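Local atomic coordinates of phenolic acid decarboxylase (Sedimentibacter hydroxybenzoicus, PDB entry 7AE5), a protein that catalyses the reversible, oxygen-sensitive decarboxylation of 4-hydroxybenzoate and 3,4-dihydroxybenzoate with a prenylated FMN cofactor and manganese, detoxifying phenolic compounds under anaerobic conditions. Residues 6-11 with 62-67; 370-375 with 383-388; 123-128 with 259-264; 390-395 with 400-405. One frame throughout, in Å; residues are numbered along the deposited sequence.

Interaction 1. Residues 6-11 with 62-67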
loop_
_atom_site.group_PDB
_atom_site.type_symbol
_atom_site.label_atom_id
_atom_site.label_comp_id
_atom_site.label_asym_id
_atom_site.label_seq_id
_atom_site.Cartn_x
_atom_site.Cartn_y
_atom_site.Cartn_z
ATOM N N LYS C 6 51.917 7.848 -21.208
ATOM C CA LYS C 6 52.808 8.488 -20.248
ATOM C C LYS C 6 52.315 9.861 -19.810
ATOM O O LYS C 6 52.776 10.367 -18.781
ATOM C CB LYS C 6 54.215 8.618 -20.838
ATOM C CG LYS C 6 55.192 7.549 -20.377
ATOM C CD LYS C 6 56.626 8.044 -20.468
ATOM C CE LYS C 6 56.941 8.576 -21.857
ATOM N NZ LYS C 6 58.405 8.574 -22.143
ATOM N N ASP C 7 51.403 10.471 -20.561
ATOM C CA ASP C 7 50.877 11.791 -20.234
ATOM C C ASP C 7 49.574 11.993 -21.002
ATOM O O ASP C 7 49.039 11.059 -21.607
ATOM C CB ASP C 7 51.912 12.885 -20.534
ATOM C CG ASP C 7 52.439 12.829 -21.961
ATOM O OD1 ASP C 7 51.688 12.445 -22.881
ATOM O OD2 ASP C 7 53.624 13.172 -22.163
ATOM N N LEU C 8 49.067 13.226 -20.981
ATOM C CA LEU C 8 47.833 13.543 -21.691
ATOM C C LEU C 8 48.056 13.689 -23.190
ATOM O O LEU C 8 47.170 13.339 -23.980
ATOM C CB LEU C 8 47.221 14.825 -21.120
ATOM C CG LEU C 8 46.054 15.464 -21.876
ATOM C CD1 LEU C 8 44.754 14.745 -21.561
ATOM C CD2 LEU C 8 45.949 16.944 -21.543
ATOM N N ARG C 9 49.226 14.188 -23.598
ATOM C CA ARG C 9 49.479 14.436 -25.016
ATOM C C ARG C 9 49.489 13.140 -25.816
ATOM O O ARG C 9 48.993 13.099 -26.947
ATOM C CB ARG C 9 50.800 15.182 -25.187
ATOM C CG ARG C 9 50.864 16.466 -24.394
ATOM C CD ARG C 9 52.117 17.257 -24.701
ATOM N NE ARG C 9 52.139 18.520 -23.974
ATOM C CZ ARG C 9 52.912 19.551 -24.289
ATOM N NH1 ARG C 9 53.744 19.503 -25.316
ATOM N NH2 ARG C 9 52.848 20.658 -23.553
ATOM N N GLU C 10 50.064 12.076 -25.251
ATOM C CA GLU C 10 49.996 10.776 -25.908
ATOM C C GLU C 10 48.552 10.323 -26.070
ATOM O O GLU C 10 48.169 9.803 -27.125
ATOM C CB GLU C 10 50.796 9.741 -25.117
ATOM C CG GLU C 10 52.298 9.799 -25.352
ATOM C CD GLU C 10 53.074 8.938 -24.372
ATOM O OE1 GLU C 10 52.467 8.027 -23.770
ATOM O OE2 GLU C 10 54.290 9.173 -24.205
ATOM N N PHE C 11 47.730 10.528 -25.038
ATOM C CA PHE C 11 46.323 10.152 -25.124
ATOM C C PHE C 11 45.575 11.027 -26.121
ATOM O O PHE C 11 44.703 10.540 -26.849
ATOM C CB PHE C 11 45.674 10.237 -23.743
ATOM C CG PHE C 11 44.243 9.786 -23.719
ATOM C CD1 PHE C 11 43.901 8.500 -24.104
ATOM C CD2 PHE C 11 43.239 10.646 -23.309
ATOM C CE1 PHE C 11 42.586 8.082 -24.084
ATOM C CE2 PHE C 11 41.921 10.232 -23.283
ATOM C CZ PHE C 11 41.593 8.949 -23.672
ATOM N N SER C 62 46.718 26.524 -24.542
ATOM C CA SER C 62 45.621 25.744 -25.100
ATOM C C SER C 62 44.656 25.251 -24.024
ATOM O O SER C 62 44.963 25.236 -22.830
ATOM C CB SER C 62 46.158 24.540 -25.884
ATOM O OG SER C 62 47.384 24.849 -26.524
ATOM N N VAL C 63 43.475 24.833 -24.483
ATOM C CA VAL C 63 42.442 24.230 -23.647
ATOM C C VAL C 63 41.933 22.976 -24.345
ATOM O O VAL C 63 41.743 22.971 -25.566
ATOM C CB VAL C 63 41.277 25.208 -23.376
ATOM C CG1 VAL C 63 40.044 24.468 -22.864
ATOM C CG2 VAL C 63 41.694 26.264 -22.380
ATOM N N VAL C 64 41.724 21.909 -23.575
ATOM C CA VAL C 64 41.092 20.694 -24.070
ATOM C C VAL C 64 40.015 20.271 -23.077
ATOM O O VAL C 64 40.207 20.364 -21.858
ATOM C CB VAL C 64 42.121 19.564 -24.311
ATOM C CG1 VAL C 64 42.681 19.031 -23.000
ATOM C CG2 VAL C 64 41.502 18.441 -25.137
ATOM N N THR C 65 38.868 19.841 -23.598
ATOM C CA THR C 65 37.726 19.497 -22.762
ATOM C C THR C 65 37.032 18.265 -23.328
ATOM O O THR C 65 37.254 17.874 -24.476
ATOM C CB THR C 65 36.736 20.667 -22.650
ATOM O OG1 THR C 65 35.808 20.415 -21.588
ATOM C CG2 THR C 65 35.974 20.853 -23.954
ATOM N N ASN C 66 36.183 17.658 -22.493
ATOM C CA ASN C 66 35.459 16.430 -22.837
ATOM C C ASN C 66 36.425 15.300 -23.187
ATOM O O ASN C 66 36.164 14.487 -24.077
ATOM C CB ASN C 66 34.458 16.666 -23.970
ATOM C CG ASN C 66 33.279 15.710 -23.916
ATOM O OD1 ASN C 66 32.700 15.484 -22.854
ATOM N ND2 ASN C 66 32.923 15.140 -25.062
ATOM N N VAL C 67 37.552 15.247 -22.474
ATOM C CA VAL C 67 38.564 14.231 -22.746
ATOM C C VAL C 67 38.031 12.841 -22.413
ATOM O O VAL C 67 38.229 11.888 -23.175
ATOM C CB VAL C 67 39.855 14.551 -21.971
ATOM C CG1 VAL C 67 40.842 13.399 -22.070
ATOM C CG2 VAL C 67 40.477 15.842 -22.483
#

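Interaction 2. Residues 370-375 with 383-388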
loop_
_atom_site.group_PDB
_atom_site.type_symbol
_atom_site.label_atom_id
_atom_site.label_comp_id
_atom_site.label_asym_id
_atom_site.label_seq_id
_atom_site.Cartn_x
_atom_site.Cartn_y
_atom_site.Cartn_z
ATOM N N PHE C 370 18.810 -6.693 -1.649
ATOM C CA PHE C 370 19.027 -6.499 -0.218
ATOM C C PHE C 370 20.513 -6.400 0.105
ATOM O O PHE C 370 20.919 -5.603 0.959
ATOM C CB PHE C 370 18.397 -7.640 0.582
ATOM C CG PHE C 370 16.893 -7.652 0.560
ATOM C CD1 PHE C 370 16.175 -6.486 0.352
ATOM C CD2 PHE C 370 16.197 -8.833 0.766
ATOM C CE1 PHE C 370 14.793 -6.499 0.338
ATOM C CE2 PHE C 370 14.815 -8.854 0.753
ATOM C CZ PHE C 370 14.111 -7.685 0.540
ATOM N N ARG C 371 21.338 -7.206 -0.568
ATOM C CA ARG C 371 22.774 -7.162 -0.321
ATOM C C ARG C 371 23.364 -5.827 -0.762
ATOM O O ARG C 371 24.160 -5.220 -0.036
ATOM C CB ARG C 371 23.470 -8.324 -1.030
ATOM C CG ARG C 371 24.904 -8.539 -0.572
ATOM C CD ARG C 371 24.993 -8.571 0.946
ATOM N NE ARG C 371 26.028 -9.479 1.428
ATOM C CZ ARG C 371 25.900 -10.284 2.476
ATOM N NH1 ARG C 371 24.766 -10.363 3.155
ATOM N NH2 ARG C 371 26.934 -11.028 2.853
ATOM N N LEU C 372 22.976 -5.351 -1.948
ATOM C CA LEU C 372 23.449 -4.049 -2.408
ATOM C C LEU C 372 23.021 -2.947 -1.452
ATOM O O LEU C 372 23.825 -2.086 -1.075
ATOM C CB LEU C 372 22.926 -3.755 -3.811
ATOM C CG LEU C 372 23.380 -2.371 -4.284
ATOM C CD1 LEU C 372 24.598 -2.477 -5.196
ATOM C CD2 LEU C 372 22.249 -1.611 -4.957
ATOM N N LEU C 373 21.752 -2.958 -1.050
ATOM C CA LEU C 373 21.255 -1.976 -0.098
ATOM C C LEU C 373 21.848 -2.154 1.292
ATOM O O LEU C 373 21.467 -1.413 2.204
ATOM C CB LEU C 373 19.729 -2.040 -0.028
ATOM C CG LEU C 373 19.008 -1.679 -1.329
ATOM C CD1 LEU C 373 17.532 -2.027 -1.251
ATOM C CD2 LEU C 373 19.197 -0.209 -1.654
ATOM N N SER C 374 22.764 -3.105 1.485
ATOM C CA SER C 374 23.464 -3.242 2.755
ATOM C C SER C 374 24.976 -3.065 2.625
ATOM O O SER C 374 25.710 -3.402 3.561
ATOM C CB SER C 374 23.134 -4.586 3.414
ATOM O OG SER C 374 23.115 -5.651 2.481
ATOM N N THR C 375 25.463 -2.552 1.492
ATOM C CA THR C 375 26.874 -2.237 1.328
ATOM C C THR C 375 27.161 -0.823 1.817
ATOM O O THR C 375 26.243 -0.009 1.955
ATOM C CB THR C 375 27.273 -2.379 -0.139
ATOM O OG1 THR C 375 26.353 -1.644 -0.955
ATOM C CG2 THR C 375 27.247 -3.841 -0.550
ATOM N N LYS C 383 18.992 4.244 -4.485
ATOM C CA LYS C 383 17.555 4.403 -4.292
ATOM C C LYS C 383 16.730 3.524 -5.223
ATOM O O LYS C 383 15.710 2.969 -4.800
ATOM C CB LYS C 383 17.155 5.869 -4.487
ATOM C CG LYS C 383 15.676 6.138 -4.279
ATOM C CD LYS C 383 15.354 7.615 -4.420
ATOM C CE LYS C 383 15.667 8.119 -5.819
ATOM N NZ LYS C 383 15.424 9.581 -5.959
ATOM N N ILE C 384 17.146 3.374 -6.477
ATOM C CA ILE C 384 16.419 2.583 -7.461
ATOM C C ILE C 384 17.311 1.426 -7.885
ATOM O O ILE C 384 18.381 1.641 -8.468
ATOM C CB ILE C 384 15.995 3.426 -8.672
ATOM C CG1 ILE C 384 15.119 4.593 -8.210
ATOM C CG2 ILE C 384 15.252 2.564 -9.683
ATOM C CD1 ILE C 384 14.756 5.565 -9.307
ATOM N N VAL C 385 16.873 0.205 -7.594
ATOM C CA VAL C 385 17.655 -1.001 -7.843
ATOM C C VAL C 385 16.845 -1.918 -8.748
ATOM O O VAL C 385 15.774 -2.398 -8.356
ATOM C CB VAL C 385 18.029 -1.716 -6.536
ATOM C CG1 VAL C 385 18.877 -2.946 -6.827
ATOM C CG2 VAL C 385 18.757 -0.764 -5.602
ATOM N N ILE C 386 17.361 -2.166 -9.949
ATOM C CA ILE C 386 16.740 -3.055 -10.923
ATOM C C ILE C 386 17.611 -4.293 -11.054
ATOM O O ILE C 386 18.826 -4.184 -11.257
ATOM C CB ILE C 386 16.562 -2.364 -12.286
ATOM C CG1 ILE C 386 15.808 -1.042 -12.126
ATOM C CG2 ILE C 386 15.845 -3.284 -13.263
ATOM C CD1 ILE C 386 15.927 -0.126 -13.319
ATOM N N VAL C 387 16.996 -5.467 -10.940
ATOM C CA VAL C 387 17.693 -6.741 -11.075
ATOM C C VAL C 387 17.195 -7.431 -12.336
ATOM O O VAL C 387 15.984 -7.592 -12.527
ATOM C CB VAL C 387 17.490 -7.637 -9.842
ATOM C CG1 VAL C 387 18.396 -8.852 -9.927
ATOM C CG2 VAL C 387 17.765 -6.853 -8.568
ATOM N N VAL C 388 18.129 -7.837 -13.193
ATOM C CA VAL C 388 17.816 -8.496 -14.452
ATOM C C VAL C 388 18.534 -9.843 -14.488
ATOM O O VAL C 388 19.400 -10.137 -13.663
ATOM C CB VAL C 388 18.199 -7.636 -15.671
ATOM C CG1 VAL C 388 17.465 -6.299 -15.632
ATOM C CG2 VAL C 388 19.705 -7.419 -15.707
#

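Interaction 3. Residues 123-128 with 259-264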
loop_
_atom_site.group_PDB
_atom_site.type_symbol
_atom_site.label_atom_id
_atom_site.label_comp_id
_atom_site.label_asym_id
_atom_site.label_seq_id
_atom_site.Cartn_x
_atom_site.Cartn_y
_atom_site.Cartn_z
ATOM N N ILE C 123 53.573 34.868 -9.195
ATOM C CA ILE C 123 52.796 33.743 -9.701
ATOM C C ILE C 123 51.467 34.244 -10.239
ATOM O O ILE C 123 50.699 34.910 -9.534
ATOM C CB ILE C 123 52.605 32.691 -8.608
ATOM C CG1 ILE C 123 53.869 31.846 -8.482
ATOM C CG2 ILE C 123 51.401 31.810 -8.909
ATOM C CD1 ILE C 123 53.820 30.885 -7.350
ATOM N N ASN C 124 51.195 33.932 -11.504
ATOM C CA ASN C 124 49.967 34.334 -12.180
ATOM C C ASN C 124 49.431 33.113 -12.915
ATOM O O ASN C 124 50.014 32.683 -13.916
ATOM C CB ASN C 124 50.225 35.494 -13.145
ATOM C CG ASN C 124 48.944 36.124 -13.661
ATOM O OD1 ASN C 124 47.847 35.619 -13.425
ATOM N ND2 ASN C 124 49.081 37.235 -14.376
ATOM N N LEU C 125 48.328 32.552 -12.412
ATOM C CA LEU C 125 47.748 31.371 -13.043
ATOM C C LEU C 125 47.225 31.674 -14.438
ATOM O O LEU C 125 47.151 30.773 -15.280
ATOM C CB LEU C 125 46.621 30.804 -12.179
ATOM C CG LEU C 125 47.008 30.230 -10.817
ATOM C CD1 LEU C 125 45.799 30.191 -9.894
ATOM C CD2 LEU C 125 47.611 28.847 -10.982
ATOM N N PHE C 126 46.862 32.930 -14.706
ATOM C CA PHE C 126 46.284 33.267 -16.001
ATOM C C PHE C 126 47.323 33.228 -17.114
ATOM O O PHE C 126 46.979 32.954 -18.269
ATOM C CB PHE C 126 45.614 34.635 -15.933
ATOM C CG PHE C 126 44.335 34.638 -15.150
ATOM C CD1 PHE C 126 44.350 34.796 -13.775
ATOM C CD2 PHE C 126 43.119 34.472 -15.788
ATOM C CE1 PHE C 126 43.172 34.795 -13.051
ATOM C CE2 PHE C 126 41.938 34.471 -15.072
ATOM C CZ PHE C 126 41.965 34.632 -13.701
ATOM N N GLU C 127 48.592 33.493 -16.794
ATOM C CA GLU C 127 49.647 33.352 -17.790
ATOM C C GLU C 127 49.986 31.896 -18.076
ATOM O O GLU C 127 50.783 31.629 -18.982
ATOM C CB GLU C 127 50.901 34.106 -17.343
ATOM C CG GLU C 127 50.945 35.549 -17.823
ATOM C CD GLU C 127 51.860 36.425 -16.987
ATOM O OE1 GLU C 127 52.495 35.903 -16.045
ATOM O OE2 GLU C 127 51.943 37.639 -17.274
ATOM N N ILE C 128 49.399 30.958 -17.337
ATOM C CA ILE C 128 49.583 29.530 -17.561
ATOM C C ILE C 128 48.303 28.880 -18.073
ATOM O O ILE C 128 48.323 28.127 -19.047
ATOM C CB ILE C 128 50.080 28.829 -16.276
ATOM C CG1 ILE C 128 51.455 29.362 -15.869
ATOM C CG2 ILE C 128 50.121 27.318 -16.471
ATOM C CD1 ILE C 128 52.491 29.279 -16.965
ATOM N N VAL C 259 50.662 20.870 -15.893
ATOM C CA VAL C 259 50.828 21.940 -14.914
ATOM C C VAL C 259 50.801 21.326 -13.521
ATOM O O VAL C 259 50.007 20.420 -13.246
ATOM C CB VAL C 259 49.730 23.020 -15.055
ATOM C CG1 VAL C 259 49.914 24.118 -14.021
ATOM C CG2 VAL C 259 49.718 23.615 -16.456
ATOM N N VAL C 260 51.676 21.812 -12.641
ATOM C CA VAL C 260 51.689 21.419 -11.237
ATOM C C VAL C 260 51.639 22.683 -10.391
ATOM O O VAL C 260 52.454 23.592 -10.577
ATOM C CB VAL C 260 52.929 20.578 -10.877
ATOM C CG1 VAL C 260 52.899 20.196 -9.404
ATOM C CG2 VAL C 260 53.005 19.335 -11.751
ATOM N N LEU C 261 50.683 22.742 -9.469
ATOM C CA LEU C 261 50.499 23.890 -8.585
ATOM C C LEU C 261 50.878 23.464 -7.171
ATOM O O LEU C 261 50.102 22.790 -6.488
ATOM C CB LEU C 261 49.063 24.401 -8.640
ATOM C CG LEU C 261 48.483 24.711 -10.020
ATOM C CD1 LEU C 261 47.122 25.370 -9.886
ATOM C CD2 LEU C 261 49.430 25.599 -10.799
ATOM N N GLU C 262 52.070 23.858 -6.735
ATOM C CA GLU C 262 52.524 23.568 -5.384
ATOM C C GLU C 262 52.152 24.723 -4.465
ATOM O O GLU C 262 52.448 25.884 -4.763
ATOM C CB GLU C 262 54.033 23.322 -5.362
ATOM C CG GLU C 262 54.472 22.191 -6.276
ATOM C CD GLU C 262 55.969 21.961 -6.249
ATOM O OE1 GLU C 262 56.621 22.392 -5.275
ATOM O OE2 GLU C 262 56.492 21.346 -7.203
ATOM N N GLY C 263 51.496 24.402 -3.360
ATOM C CA GLY C 263 51.067 25.430 -2.442
ATOM C C GLY C 263 50.656 24.853 -1.108
ATOM O O GLY C 263 51.049 23.744 -0.746
ATOM N N HIS C 264 49.849 25.622 -0.380
ATOM C CA HIS C 264 49.441 25.224 0.957
ATOM C C HIS C 264 48.085 25.823 1.292
ATOM O O HIS C 264 47.749 26.926 0.852
ATOM C CB HIS C 264 50.467 25.658 2.012
ATOM C CG HIS C 264 50.618 27.143 2.132
ATOM N ND1 HIS C 264 51.626 27.842 1.503
ATOM C CD2 HIS C 264 49.890 28.064 2.809
ATOM C CE1 HIS C 264 51.514 29.128 1.788
ATOM N NE2 HIS C 264 50.468 29.288 2.579
#

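Interaction 4. Residues 390-395 with 400-405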
loop_
_atom_site.group_PDB
_atom_site.type_symbol
_atom_site.label_atom_id
_atom_site.label_comp_id
_atom_site.label_asym_id
_atom_site.label_seq_id
_atom_site.Cartn_x
_atom_site.Cartn_y
_atom_site.Cartn_z
ATOM N N GLU C 390 20.773 -13.158 -16.053
ATOM C CA GLU C 390 22.201 -13.264 -16.330
ATOM C C GLU C 390 22.535 -12.916 -17.775
ATOM O O GLU C 390 23.630 -12.416 -18.052
ATOM C CB GLU C 390 22.690 -14.673 -15.988
ATOM C CG GLU C 390 22.133 -15.769 -16.889
ATOM C CD GLU C 390 20.828 -16.356 -16.373
ATOM O OE1 GLU C 390 20.209 -15.743 -15.474
ATOM O OE2 GLU C 390 20.420 -17.429 -16.869
ATOM N N PHE C 391 21.614 -13.160 -18.704
ATOM C CA PHE C 391 21.875 -12.918 -20.116
ATOM C C PHE C 391 21.589 -11.483 -20.540
ATOM O O PHE C 391 21.900 -11.118 -21.679
ATOM C CB PHE C 391 21.048 -13.878 -20.983
ATOM C CG PHE C 391 19.577 -13.840 -20.693
ATOM C CD1 PHE C 391 19.032 -14.643 -19.706
ATOM C CD2 PHE C 391 18.738 -12.997 -21.404
ATOM C CE1 PHE C 391 17.678 -14.609 -19.436
ATOM C CE2 PHE C 391 17.384 -12.956 -21.135
ATOM C CZ PHE C 391 16.855 -13.760 -20.145
ATOM N N VAL C 392 21.012 -10.668 -19.667
ATOM C CA VAL C 392 20.699 -9.281 -19.987
ATOM C C VAL C 392 21.893 -8.411 -19.625
ATOM O O VAL C 392 22.375 -8.442 -18.487
ATOM C CB VAL C 392 19.436 -8.815 -19.245
ATOM C CG1 VAL C 392 19.323 -7.296 -19.293
ATOM C CG2 VAL C 392 18.201 -9.464 -19.843
ATOM N N ASP C 393 22.372 -7.642 -20.591
ATOM C CA ASP C 393 23.428 -6.669 -20.346
ATOM C C ASP C 393 22.855 -5.514 -19.536
ATOM O O ASP C 393 22.031 -4.756 -20.065
ATOM C CB ASP C 393 24.002 -6.174 -21.678
ATOM C CG ASP C 393 25.169 -5.208 -21.506
ATOM O OD1 ASP C 393 25.552 -4.899 -20.357
ATOM O OD2 ASP C 393 25.706 -4.752 -22.538
ATOM N N PRO C 394 23.248 -5.335 -18.270
ATOM C CA PRO C 394 22.676 -4.241 -17.471
ATOM C C PRO C 394 23.177 -2.864 -17.871
ATOM O O PRO C 394 22.679 -1.865 -17.336
ATOM C CB PRO C 394 23.108 -4.594 -16.045
ATOM C CG PRO C 394 24.412 -5.295 -16.235
ATOM C CD PRO C 394 24.295 -6.065 -17.535
ATOM N N PHE C 395 24.147 -2.778 -18.779
ATOM C CA PHE C 395 24.595 -1.503 -19.317
ATOM C C PHE C 395 23.878 -1.133 -20.607
ATOM O O PHE C 395 23.975 0.018 -21.049
ATOM C CB PHE C 395 26.109 -1.537 -19.556
ATOM C CG PHE C 395 26.910 -1.789 -18.311
ATOM C CD1 PHE C 395 27.290 -0.741 -17.489
ATOM C CD2 PHE C 395 27.274 -3.079 -17.954
ATOM C CE1 PHE C 395 28.024 -0.972 -16.340
ATOM C CE2 PHE C 395 28.007 -3.316 -16.808
ATOM C CZ PHE C 395 28.382 -2.263 -15.999
ATOM N N VAL C 400 17.512 -3.451 -20.764
ATOM C CA VAL C 400 16.868 -3.350 -19.459
ATOM C C VAL C 400 15.402 -2.962 -19.614
ATOM O O VAL C 400 14.536 -3.453 -18.880
ATOM C CB VAL C 400 17.632 -2.354 -18.569
ATOM C CG1 VAL C 400 16.958 -2.218 -17.210
ATOM C CG2 VAL C 400 19.082 -2.790 -18.412
ATOM N N MET C 401 15.102 -2.073 -20.568
ATOM C CA MET C 401 13.714 -1.706 -20.837
ATOM C C MET C 401 12.894 -2.931 -21.222
ATOM O O MET C 401 11.777 -3.127 -20.725
ATOM C CB MET C 401 13.652 -0.654 -21.947
ATOM C CG MET C 401 13.802 0.787 -21.479
ATOM S SD MET C 401 12.804 1.203 -20.037
ATOM C CE MET C 401 11.149 0.957 -20.679
ATOM N N TRP C 402 13.435 -3.766 -22.113
ATOM C CA TRP C 402 12.759 -5.004 -22.484
ATOM C C TRP C 402 12.471 -5.859 -21.257
ATOM O O TRP C 402 11.348 -6.337 -21.067
ATOM C CB TRP C 402 13.609 -5.785 -23.488
ATOM C CG TRP C 402 13.134 -7.196 -23.697
ATOM C CD1 TRP C 402 12.032 -7.595 -24.395
ATOM C CD2 TRP C 402 13.740 -8.390 -23.186
ATOM N NE1 TRP C 402 11.920 -8.965 -24.360
ATOM C CE2 TRP C 402 12.954 -9.476 -23.621
ATOM C CE3 TRP C 402 14.871 -8.646 -22.405
ATOM C CZ2 TRP C 402 13.263 -10.797 -23.302
ATOM C CZ3 TRP C 402 15.176 -9.958 -22.088
ATOM C CH2 TRP C 402 14.376 -11.017 -22.536
ATOM N N ALA C 403 13.480 -6.049 -20.404
ATOM C CA ALA C 403 13.295 -6.863 -19.208
ATOM C C ALA C 403 12.250 -6.256 -18.283
ATOM O O ALA C 403 11.498 -6.982 -17.621
ATOM C CB ALA C 403 14.627 -7.033 -18.479
ATOM N N LEU C 404 12.182 -4.924 -18.223
ATOM C CA LEU C 404 11.173 -4.283 -17.388
ATOM C C LEU C 404 9.771 -4.523 -17.931
ATOM O O LEU C 404 8.832 -4.760 -17.163
ATOM C CB LEU C 404 11.455 -2.785 -17.276
ATOM C CG LEU C 404 12.682 -2.388 -16.454
ATOM C CD1 LEU C 404 12.855 -0.879 -16.448
ATOM C CD2 LEU C 404 12.568 -2.922 -15.037
ATOM N N THR C 405 9.607 -4.478 -19.251
ATOM C CA THR C 405 8.278 -4.585 -19.835
ATOM C C THR C 405 7.755 -6.017 -19.906
ATOM O O THR C 405 6.556 -6.199 -20.139
ATOM C CB THR C 405 8.268 -3.971 -21.239
ATOM O OG1 THR C 405 9.207 -4.660 -22.075
ATOM C CG2 THR C 405 8.628 -2.494 -21.178
#

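Interaction 1. Residues 6-11 with 62-67
With chi1 at -176°, Phe-11 swings its ring off helix 8-17 toward Val-67, whose CG1 likewise stands anti to its own backbone N (chi1 171°); one turn back, Leu-8 takes the same extended first torsion and sends both methyls the same way. The result is an alpha/beta packing contact: the first turn of the N-terminal helix lies against strand 62-65, an inner strand of a small mixed sheet, and against the turn that follows it. Each partner is touched in its own manner. Val-67 CG1 comes to the ring edge, close to the ring plane, at 3.6 Å from Phe-11 CE2, and the two side chains run past one another in opposite senses. Leu-8 divides its branches, CD1 lying 4.2 Å from Val-67 CG1 while CD2 meets Val-64 CG1 tip to tip at 4.1 Å. All four residues are buried, and the contact between the segments is wholly apolar.

Polar groups secure the helix start on its far side. Asp-7 is the N-cap, and the backbone N of Glu-10 donates to its OD1 at 2.9 Å. The second carboxylate oxygen of Asp-7 forms a salt bridge with Arg-300, and Arg-9 pairs with Glu-258, so this helix end is tied to neighbouring parts of the chain as well as to the sheet. Glu-10 returns the gesture to the preceding loop: its OE1 accepts from Lys-6 N at 2.6 Å along a straight N-H line, but from well above the carboxylate plane.

Interaction 2. Residues 370-375 with 383-388
The apolar part of this contact converges on one methyl. Val-385 CG2 lies 3.7 Å from Leu-372 CD2 and 4.0 Å from Leu-373 CD2, and so takes up the ends of two consecutive leucines. Both leucines slide past the valine in antiparallel fashion. They get there by different routes: Leu-372 points at the strand and holds CG opposite its backbone N (chi1 178°), whereas Leu-373 starts out neither toward nor away from the strand and brings its end nearer, with CG opposite the carbonyl carbon (chi1 -63°). Val-385 CG1 adds a looser approach to Leu-372 CD2 at 4.1 Å.

Helix 364-372 is the longer helix, with the short helix 378-381 after it, in the beta-alpha-beta crossover between the parallel neighbours 352-357 and 384-388 of the C-terminal domain. The leucines pack the end of the helix and the first residue after it onto the second of these strands.

Hydrogen bonds shape the helix exit. A type I turn runs from Leu-372 to Thr-375, and Leu-372 O receives two donors: Thr-375 N at 3.1 Å and Thr-375 OG1 at 2.6 Å, the hydroxyl lying in the carbonyl plane on a lone pair. Thr-375 OG1 also caps the backbone N of Gly-378.

Contacts between subunits form a third group. Phe-370 meets Phe-370 of the second subunit with nearly parallel ring planes, and Arg-371 NH1 hydrogen-bonds to Ser-374 OG of that subunit, a bond repeated in the reverse direction.

Interaction 3. Residues 123-128 with 259-264
Leu-125 and Leu-261 lie slantwise across each other, and the leucine from the loop does the reaching: its CD2 sits astride the fork of Leu-261, 3.7 Å from CD1 and 3.7 Å from CD2. The beta carbon of Leu-125 does not aim at the strand; chi1 of -66°, with CG opposite the carbonyl carbon, lets the branch end close the gap. Three residues on, Ile-128 meets Val-259 at a similar slant, but through its short branch. Ile-128 CG2 rests 3.7 Å from Val-259 CG2 and 4.0 Å from CG1 of the same valine.

Leu-261 and Val-259, two apart on strand 259-265, thus offer adjacent footholds on one side of the large antiparallel sheet of the FMN-binding, Rift-related domain. The loop packs on this sheet without direct contact with Tyr-167, predicted to bind prenylated FMN, whose side chain is about 12 Å from that of Leu-261.

An Asx turn bends the loop: Asn-124 OD1 accepts from Phe-126 N at 3.1 Å, the donor standing 52° above the carbonyl plane. Around this bend, Asn-124 and Phe-126 pack on Val-15 of the ShdD chain, and Ile-128 N closes back on Leu-125 O at 3.1 Å.

Interaction 4. Residues 390-395 with 400-405
Phe-391 and Trp-402 meet edge against edge: Phe-391 CE2 stands 3.8 Å from Trp-402 CH2, each atom close to the plane of the other's ring, while the two side chains cross at about a right angle. Beside this, Val-392 CG2 reaches the same indole rim at CZ3, also 3.8 Å away, so that consecutive loop residues grip the six-membered end of the tryptophan. At the other end of the contact, Val-400 CG2 lies against backbone, 3.9 Å from Asp-393 O and 3.9 Å from Pro-394 O.

Torsions place the two rings. Phe-391 has its CG between the backbone N and the carbonyl carbon (chi1 54°), which turns the ring toward the helix, and Trp-402 extends its indole with CG opposite its own N (chi1 168°). Leu-457 also touches both rings.

In fold terms this is a beta-alpha connection of the C-terminal domain: the loop leaving strand 384-388 folds back over the first turns of helix 397-407, the helix it leads into.

The next shell fixes the loop. Asp-393 makes an Asx turn, its OD1 accepting from Phe-395 N at 3.0 Å from above the carboxylate plane. Gln-399 OE1 accepts from the backbone N of Asp-393, and Asn-344 of strand 340-347 donates to Pro-394 O. Further out, the indole NE1 hydrogen-bonds to the carbonyl oxygen of Pro-280 of the third subunit, and Thr-405 OG1 pairs with Thr-348 OG1 of that subunit.

Along the chain the order is interaction 1, interaction 3, interaction 2, interaction 4. The first two belong to one half of the molecule, the small mixed sheet and the large antiparallel cofactor-domain sheet, with centres 18 Å apart and nearest atoms about 6 Å apart. Interactions 2 and 4 share the C-terminal domain; interaction 2 includes strand 384-388 of its five-stranded sheet, interaction 4 is the loop and helix that follow, and they touch directly, Ile-386 CG2 lying 3.7 Å from Leu-404 CD2. The centre of interaction 2 is about 36 Å from that of interaction 1 and about 44 Å from that of interaction 3, across the chain's centre. Subunit contacts divide likewise: ShdD meets interaction 3, other copies of this protein interactions 2 and 4.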